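Side-chain contacts in fructuronate-tagaturonate epimerase UxaE from Cohnella laeviribosi in complex with 1 glycerol (Cohnella laeviribosi, PDB 6IL9), which catalyses the epimerisation that interconverts D-fructuronate and D-tagaturonate, using a TIM-barrel scaffold that carries a bound zinc ion: residues 128-133 / 403-408; 374-379 / 427-432. All blocks are in the same frame, centred on the assembly; numbering follows the deposited sequence.

Interaction 1 (128-133 / 403-408); sequences LALTGR and AYYHVT
Leu-130 reaches across from the end of helix 125-131 and sets its two methyl branches against two consecutive tyrosines, Tyr-404 and Tyr-405, in the loop after helix 384-402. Two residues earlier, Leu-128 packs on Tyr-135 and Val-138 of helix 135-149. Leu-130 itself is extended beyond CG (chi2 -172°), a torsion that carries CD1 outward as the continuation of the chain while CD2 branches off beside it. Leu-130 CD2 lies over one face of the Tyr-404 ring, 4.4 Å from Tyr-404 CZ. Leu-130 CD1 comes instead to the rim of the neighbouring ring, near its plane, 4.3 Å from Tyr-405 CE2. One leucine thus meets one phenol by its face and the next by its edge, by apolar contact at loose van der Waals distances, with no hydrogen bond between the segments. The Tyr-405 hydroxyl is occupied by Tyr-442, whose side chain also touches Leu-130 and Thr-131. Thr-131 returns its OG1 to the carbonyl of Glu-127, and at Gly-132 the chain leaves helical geometry with positive phi (70°). The turn is closed by Arg-133 N, which donates to Leu-128 O at 3.1 Å. The contact is a small one at the surface, but the side chain of Tyr-405 lies about 9 Å from the zinc ion and about 7 Å from the bound glycerol. The short helix 125-131 belongs to the connection following barrel strand 117-124, at the C-terminal mouth of the barrel, where TIM-barrel enzymes carry their active sites.

Interaction 2 (374-379 / 427-432); sequences EAVRIV and SYMNEN
Met-429 and Arg-377 pack alongside each other with their side chains running in opposite directions, joining helix 369-382, which follows the last strand of the TIM barrel, to the loop leading into helix 432-440. The thioether chain rests close to the helix backbone, with Met-429 CG 4.0 Å from Arg-377 CA. Met-429 CB sits over one face of the guanidinium, 3.7 Å from Arg-377 NH1 and offset toward the rim. The bend at chi2 (-56°) turns the sulfur toward Val-376, whose CG1 lies 3.9 Å from Met-429 SD; the two side chains cross nearly at right angles and both touch Tyr-387 of helix 384-402.

Arg-377 leaves the helix with CG opposite its backbone N (chi1 -167°), and the bend at chi3 brings the guanidinium between Glu-374 and Asn-430. NE and NH2 grip the Glu-374 carboxylate side-on, one nitrogen to each oxygen, with Arg-377 NH2 to Glu-374 OE2 at 2.9 Å; this salt bridge probably fixes the guanidinium's rotation. Across the contact, Arg-377 NH1 donates to Asn-430 OD1 at 3.0 Å, arriving above the carbonyl plane by 46° rather than on a lone pair. Putting an alanine here would probably leave the Glu-374 carboxylate without its counter-charge, take from Asn-430 OD1 its arginine donor and open a gap beside Met-429. A water accepts from Arg-377 NH2 at 3.0 Å and donates to Asn-430 OD1 at 3.1 Å.

In the fold
Along the chain the four segments alternate: 128-133, 374-379, 403-408, then 427-432. The second partners of both interactions belong to the long loop between helix 384-402 and helix 432-440, interaction 1 involving its beginning and interaction 2 its end. Their centres are 19 Å apart and their nearest atoms about 8 Å, so they do not touch. On the barrel side, the helices concerned follow strands 117-124 and 363-367, which are separated in the closed sheet by strand 93-96. The loop is therefore attached at two separate places, once to the connection after strand 117-124, by apolar packing nearer the zinc ion, and once to the helix after strand 363-367, farther out, by mixed polar and apolar contacts.

Interaction 1 (128-133 / 403-408)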
ATOM      1  N   LEU A 128       4.294 -10.147   1.295  1.00 20.70           N
ATOM      2  CA  LEU A 128       3.728 -11.398   1.792  1.00 21.28           C
ATOM      3  C   LEU A 128       4.816 -12.443   1.991  1.00 23.49           C
ATOM      4  O   LEU A 128       4.838 -13.142   3.010  1.00 24.29           O
ATOM      5  CB  LEU A 128       2.675 -11.929   0.825  1.00 22.75           C
ATOM      6  CG  LEU A 128       1.430 -11.070   0.609  1.00 21.77           C
ATOM      7  CD1 LEU A 128       0.539 -11.722  -0.440  1.00 23.29           C
ATOM      8  CD2 LEU A 128       0.689 -10.860   1.927  1.00 20.05           C
ATOM      9  N   ALA A 129       5.730 -12.557   1.026  1.00 23.79           N
ATOM     10  CA  ALA A 129       6.784 -13.564   1.107  1.00 26.52           C
ATOM     11  C   ALA A 129       7.747 -13.283   2.256  1.00 28.16           C
ATOM     12  O   ALA A 129       8.186 -14.209   2.948  1.00 29.70           O
ATOM     13  CB  ALA A 129       7.533 -13.630  -0.225  1.00 27.05           C
ATOM     14  N   LEU A 130       8.082 -12.013   2.484  1.00 23.72           N
ATOM     15  CA  LEU A 130       9.030 -11.660   3.533  1.00 24.66           C
ATOM     16  C   LEU A 130       8.422 -11.703   4.926  1.00 26.27           C
ATOM     17  O   LEU A 130       9.167 -11.806   5.906  1.00 30.03           O
ATOM     18  CB  LEU A 130       9.610 -10.264   3.277  1.00 23.64           C
ATOM     19  CG  LEU A 130      10.526 -10.101   2.057  1.00 27.44           C
ATOM     20  CD1 LEU A 130      11.190  -8.730   2.039  1.00 27.65           C
ATOM     21  CD2 LEU A 130      11.574 -11.202   2.035  1.00 36.58           C
ATOM     22  N   THR A 131       7.094 -11.610   5.044  1.00 25.72           N
ATOM     23  CA  THR A 131       6.416 -11.667   6.332  1.00 22.06           C
ATOM     24  C   THR A 131       5.761 -13.016   6.603  1.00 26.24           C
ATOM     25  O   THR A 131       5.304 -13.245   7.727  1.00 25.91           O
ATOM     26  CB  THR A 131       5.332 -10.572   6.443  1.00 23.41           C
ATOM     27  OG1 THR A 131       4.347 -10.741   5.411  1.00 22.83           O
ATOM     28  CG2 THR A 131       5.939  -9.164   6.343  1.00 23.84           C
ATOM     29  N   GLY A 132       5.678 -13.893   5.604  1.00 28.47           N
ATOM     30  CA  GLY A 132       4.982 -15.153   5.777  1.00 26.37           C
ATOM     31  C   GLY A 132       3.483 -15.032   5.905  1.00 27.88           C
ATOM     32  O   GLY A 132       2.847 -15.885   6.535  1.00 28.00           O
ATOM     33  N   ARG A 133       2.896 -13.993   5.327  1.00 25.24           N
ATOM     34  CA  ARG A 133       1.460 -13.775   5.385  1.00 22.48           C
ATOM     35  C   ARG A 133       0.833 -14.073   4.032  1.00 21.86           C
ATOM     36  O   ARG A 133       1.523 -14.259   3.032  1.00 24.70           O
ATOM     37  CB  ARG A 133       1.154 -12.338   5.826  1.00 22.93           C
ATOM     38  CG  ARG A 133       1.746 -12.017   7.184  1.00 25.06           C
ATOM     39  CD  ARG A 133       1.545 -10.557   7.523  1.00 22.69           C
ATOM     40  NE  ARG A 133       0.179 -10.296   7.962  1.00 24.27           N
ATOM     41  CZ  ARG A 133      -0.518  -9.216   7.621  1.00 24.25           C
ATOM     42  NH1 ARG A 133       0.026  -8.303   6.813  1.00 25.85           N
ATOM     43  NH2 ARG A 133      -1.757  -9.053   8.084  1.00 22.42           N
ATOM     44  N   ALA A 403      19.203  -6.219  -1.296  1.00 28.82           N
ATOM     45  CA  ALA A 403      18.931  -6.935  -2.535  1.00 33.02           C
ATOM     46  C   ALA A 403      17.485  -6.773  -2.994  1.00 33.44           C
ATOM     47  O   ALA A 403      17.207  -6.943  -4.185  1.00 34.28           O
ATOM     48  CB  ALA A 403      19.269  -8.419  -2.360  1.00 34.39           C
ATOM     49  N   TYR A 404      16.566  -6.429  -2.083  1.00 30.66           N
ATOM     50  CA  TYR A 404      15.139  -6.318  -2.376  1.00 28.91           C
ATOM     51  C   TYR A 404      14.647  -4.887  -2.516  1.00 29.63           C
ATOM     52  O   TYR A 404      13.607  -4.661  -3.145  1.00 31.16           O
ATOM     53  CB  TYR A 404      14.316  -6.974  -1.264  1.00 31.92           C
ATOM     54  CG  TYR A 404      14.430  -8.472  -1.210  1.00 35.99           C
ATOM     55  CD1 TYR A 404      13.754  -9.267  -2.124  1.00 43.20           C
ATOM     56  CD2 TYR A 404      15.197  -9.090  -0.243  1.00 31.35           C
ATOM     57  CE1 TYR A 404      13.848 -10.643  -2.081  1.00 42.20           C
ATOM     58  CE2 TYR A 404      15.298 -10.465  -0.189  1.00 42.86           C
ATOM     59  CZ  TYR A 404      14.620 -11.236  -1.112  1.00 42.32           C
ATOM     60  OH  TYR A 404      14.714 -12.608  -1.066  1.00 47.88           O
ATOM     61  N   TYR A 405      15.332  -3.928  -1.905  1.00 26.32           N
ATOM     62  CA  TYR A 405      14.926  -2.532  -1.953  1.00 25.06           C
ATOM     63  C   TYR A 405      16.150  -1.703  -2.286  1.00 24.55           C
ATOM     64  O   TYR A 405      17.211  -1.904  -1.687  1.00 26.39           O
ATOM     65  CB  TYR A 405      14.322  -2.096  -0.619  1.00 23.71           C
ATOM     66  CG  TYR A 405      13.050  -2.846  -0.298  1.00 23.19           C
ATOM     67  CD1 TYR A 405      11.826  -2.377  -0.749  1.00 23.24           C
ATOM     68  CD2 TYR A 405      13.076  -4.030   0.414  1.00 24.29           C
ATOM     69  CE1 TYR A 405      10.658  -3.055  -0.482  1.00 25.12           C
ATOM     70  CE2 TYR A 405      11.903  -4.724   0.693  1.00 21.14           C
ATOM     71  CZ  TYR A 405      10.698  -4.229   0.231  1.00 23.58           C
ATOM     72  OH  TYR A 405       9.510  -4.888   0.483  1.00 25.50           O
ATOM     73  N   HIS A 406      16.013  -0.791  -3.246  1.00 23.88           N
ATOM     74  CA  HIS A 406      17.138   0.047  -3.655  1.00 24.64           C
ATOM     75  C   HIS A 406      17.211   1.260  -2.740  1.00 20.33           C
ATOM     76  O   HIS A 406      16.313   2.108  -2.750  1.00 19.62           O
ATOM     77  CB  HIS A 406      17.010   0.492  -5.107  1.00 25.78           C
ATOM     78  CG  HIS A 406      18.095   1.436  -5.525  1.00 26.61           C
ATOM     79  ND1 HIS A 406      19.357   1.006  -5.877  1.00 35.14           N
ATOM     80  CD2 HIS A 406      18.125   2.789  -5.599  1.00 27.64           C
ATOM     81  CE1 HIS A 406      20.110   2.052  -6.175  1.00 35.75           C
ATOM     82  NE2 HIS A 406      19.386   3.146  -6.016  1.00 30.05           N
ATOM     83  N   VAL A 407      18.281   1.345  -1.946  1.00 18.83           N
ATOM     84  CA  VAL A 407      18.502   2.470  -1.047  1.00 16.89           C
ATOM     85  C   VAL A 407      19.963   2.895  -1.139  1.00 16.83           C
ATOM     86  O   VAL A 407      20.838   2.120  -1.528  1.00 19.44           O
ATOM     87  CB  VAL A 407      18.137   2.121   0.416  1.00 17.23           C
ATOM     88  CG1 VAL A 407      16.625   1.855   0.545  1.00 17.65           C
ATOM     89  CG2 VAL A 407      18.947   0.900   0.899  1.00 17.96           C
ATOM     90  N   THR A 408      20.233   4.153  -0.779  1.00 15.29           N
ATOM     91  CA  THR A 408      21.608   4.644  -0.727  1.00 17.21           C
ATOM     92  C   THR A 408      22.042   4.924   0.707  1.00 17.51           C
ATOM     93  O   THR A 408      22.840   5.827   0.966  1.00 17.53           O
ATOM     94  CB  THR A 408      21.774   5.892  -1.599  1.00 17.64           C
ATOM     95  OG1 THR A 408      20.785   6.870  -1.253  1.00 15.61           O
ATOM     96  CG2 THR A 408      21.642   5.533  -3.082  1.00 20.60           C
TER

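Interaction 2 (374-379 / 427-432)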
ATOM      1  N   GLU A 374       6.544   3.136  12.491  1.00 15.87           N
ATOM      2  CA  GLU A 374       5.904   3.677  13.689  1.00 15.90           C
ATOM      3  C   GLU A 374       5.779   2.627  14.782  1.00 15.81           C
ATOM      4  O   GLU A 374       5.842   2.963  15.969  1.00 15.94           O
ATOM      5  CB  GLU A 374       4.528   4.242  13.363  1.00 15.60           C
ATOM      6  CG  GLU A 374       4.580   5.546  12.579  1.00 17.18           C
ATOM      7  CD  GLU A 374       5.387   6.635  13.265  1.00 19.00           C
ATOM      8  OE1 GLU A 374       5.316   6.772  14.514  1.00 20.17           O
ATOM      9  OE2 GLU A 374       6.095   7.374  12.540  1.00 20.82           O
ATOM     10  N   ALA A 375       5.603   1.361  14.406  1.00 15.25           N
ATOM     11  CA  ALA A 375       5.604   0.295  15.407  1.00 15.08           C
ATOM     12  C   ALA A 375       6.991   0.128  16.014  1.00 16.89           C
ATOM     13  O   ALA A 375       7.134  -0.035  17.237  1.00 16.30           O
ATOM     14  CB  ALA A 375       5.119  -1.015  14.776  1.00 16.69           C
ATOM     15  N   VAL A 376       8.028   0.189  15.174  1.00 15.38           N
ATOM     16  CA  VAL A 376       9.399   0.139  15.674  1.00 15.36           C
ATOM     17  C   VAL A 376       9.660   1.298  16.628  1.00 16.87           C
ATOM     18  O   VAL A 376      10.301   1.128  17.675  1.00 16.93           O
ATOM     19  CB  VAL A 376      10.398   0.137  14.500  1.00 15.00           C
ATOM     20  CG1 VAL A 376      11.835   0.306  15.029  1.00 16.20           C
ATOM     21  CG2 VAL A 376      10.284  -1.150  13.696  1.00 17.17           C
ATOM     22  N   ARG A 377       9.158   2.490  16.289  1.00 16.80           N
ATOM     23  CA  ARG A 377       9.323   3.641  17.171  1.00 17.28           C
ATOM     24  C   ARG A 377       8.694   3.385  18.540  1.00 17.35           C
ATOM     25  O   ARG A 377       9.262   3.761  19.570  1.00 19.71           O
ATOM     26  CB  ARG A 377       8.717   4.883  16.523  1.00 17.43           C
ATOM     27  CG  ARG A 377       9.116   6.173  17.200  1.00 16.64           C
ATOM     28  CD  ARG A 377       8.118   7.279  16.886  1.00 20.55           C
ATOM     29  NE  ARG A 377       7.980   7.596  15.460  1.00 19.41           N
ATOM     30  CZ  ARG A 377       8.819   8.368  14.770  1.00 21.09           C
ATOM     31  NH1 ARG A 377       9.896   8.878  15.353  1.00 21.43           N
ATOM     32  NH2 ARG A 377       8.590   8.620  13.489  1.00 18.87           N
ATOM     33  N   ILE A 378       7.528   2.736  18.576  1.00 15.77           N
ATOM     34  CA  ILE A 378       6.931   2.389  19.866  1.00 16.39           C
ATOM     35  C   ILE A 378       7.855   1.460  20.650  1.00 18.23           C
ATOM     36  O   ILE A 378       7.993   1.589  21.875  1.00 20.19           O
ATOM     37  CB  ILE A 378       5.543   1.754  19.665  1.00 16.26           C
ATOM     38  CG1 ILE A 378       4.553   2.784  19.127  1.00 16.97           C
ATOM     39  CG2 ILE A 378       5.044   1.124  20.988  1.00 16.42           C
ATOM     40  CD1 ILE A 378       4.325   3.964  20.016  1.00 22.74           C
ATOM     41  N   VAL A 379       8.479   0.496  19.967  1.00 18.49           N
ATOM     42  CA  VAL A 379       9.403  -0.413  20.644  1.00 18.43           C
ATOM     43  C   VAL A 379      10.600   0.360  21.188  1.00 22.18           C
ATOM     44  O   VAL A 379      11.030   0.154  22.331  1.00 20.98           O
ATOM     45  CB  VAL A 379       9.842  -1.551  19.699  1.00 18.13           C
ATOM     46  CG1 VAL A 379      10.931  -2.408  20.353  1.00 19.83           C
ATOM     47  CG2 VAL A 379       8.653  -2.417  19.320  1.00 17.87           C
ATOM     48  N   SER A 427      15.145   8.528  18.844  1.00 21.12           N
ATOM     49  CA  SER A 427      15.655   9.508  17.890  1.00 21.78           C
ATOM     50  C   SER A 427      16.125   8.853  16.596  1.00 18.52           C
ATOM     51  O   SER A 427      16.134   9.508  15.544  1.00 18.83           O
ATOM     52  CB  SER A 427      16.785  10.325  18.527  1.00 21.51           C
ATOM     53  OG  SER A 427      17.905   9.520  18.866  1.00 25.26           O
ATOM     54  N   TYR A 428      16.514   7.573  16.640  1.00 19.12           N
ATOM     55  CA  TYR A 428      16.877   6.877  15.405  1.00 18.64           C
ATOM     56  C   TYR A 428      15.758   6.947  14.371  1.00 18.51           C
ATOM     57  O   TYR A 428      16.021   7.050  13.165  1.00 17.64           O
ATOM     58  CB  TYR A 428      17.182   5.411  15.687  1.00 18.98           C
ATOM     59  CG  TYR A 428      18.531   5.108  16.287  1.00 17.41           C
ATOM     60  CD1 TYR A 428      19.712   5.494  15.650  1.00 17.56           C
ATOM     61  CD2 TYR A 428      18.622   4.383  17.470  1.00 18.79           C
ATOM     62  CE1 TYR A 428      20.953   5.176  16.201  1.00 20.81           C
ATOM     63  CE2 TYR A 428      19.855   4.066  18.025  1.00 20.56           C
ATOM     64  CZ  TYR A 428      21.008   4.460  17.389  1.00 21.32           C
ATOM     65  OH  TYR A 428      22.219   4.120  17.954  1.00 20.22           O
ATOM     66  N   MET A 429      14.503   6.840  14.815  1.00 15.25           N
ATOM     67  CA  MET A 429      13.392   6.790  13.870  1.00 16.97           C
ATOM     68  C   MET A 429      13.038   8.162  13.314  1.00 16.38           C
ATOM     69  O   MET A 429      12.063   8.290  12.561  1.00 18.14           O
ATOM     70  CB  MET A 429      12.174   6.118  14.518  1.00 18.81           C
ATOM     71  CG  MET A 429      12.341   4.588  14.677  1.00 19.72           C
ATOM     72  SD  MET A 429      12.710   3.614  13.176  1.00 12.36           S
ATOM     73  CE  MET A 429      14.516   3.599  13.222  1.00 18.51           C
ATOM     74  N   ASN A 430      13.835   9.179  13.638  1.00 15.73           N
ATOM     75  CA  ASN A 430      13.766  10.478  12.988  1.00 17.90           C
ATOM     76  C   ASN A 430      14.900  10.711  12.000  1.00 20.12           C
ATOM     77  O   ASN A 430      14.956  11.783  11.403  1.00 24.42           O
ATOM     78  CB  ASN A 430      13.788  11.607  14.025  1.00 18.27           C
ATOM     79  CG  ASN A 430      12.571  11.600  14.913  1.00 22.66           C
ATOM     80  OD1 ASN A 430      11.477  11.243  14.472  1.00 22.60           O
ATOM     81  ND2 ASN A 430      12.756  11.969  16.174  1.00 23.69           N
ATOM     82  N   GLU A 431      15.795   9.746  11.807  1.00 15.61           N
ATOM     83  CA  GLU A 431      16.984   9.936  10.982  1.00 15.75           C
ATOM     84  C   GLU A 431      16.879   9.161   9.680  1.00 15.77           C
ATOM     85  O   GLU A 431      16.377   8.036   9.661  1.00 17.33           O
ATOM     86  CB  GLU A 431      18.236   9.484  11.733  1.00 16.67           C
ATOM     87  CG  GLU A 431      18.440  10.230  13.035  1.00 17.97           C
ATOM     88  CD  GLU A 431      19.431   9.539  13.944  1.00 23.27           C
ATOM     89  OE1 GLU A 431      19.898   8.428  13.593  1.00 22.53           O
ATOM     90  OE2 GLU A 431      19.751  10.118  15.009  1.00 27.37           O
ATOM     91  N   ASN A 432      17.399   9.750   8.593  1.00 15.15           N
ATOM     92  CA  ASN A 432      17.293   9.104   7.288  1.00 14.96           C
ATOM     93  C   ASN A 432      17.854   7.690   7.310  1.00 14.44           C
ATOM     94  O   ASN A 432      17.196   6.733   6.875  1.00 15.05           O
ATOM     95  CB  ASN A 432      18.042   9.909   6.224  1.00 14.89           C
ATOM     96  CG  ASN A 432      17.329  11.175   5.838  1.00 17.40           C
ATOM     97  OD1 ASN A 432      16.135  11.343   6.099  1.00 17.05           O
ATOM     98  ND2 ASN A 432      18.059  12.078   5.194  1.00 20.88           N
TER
HETATM   99  O   HOH W   1       9.891  10.719  11.827  1.00 24.14           O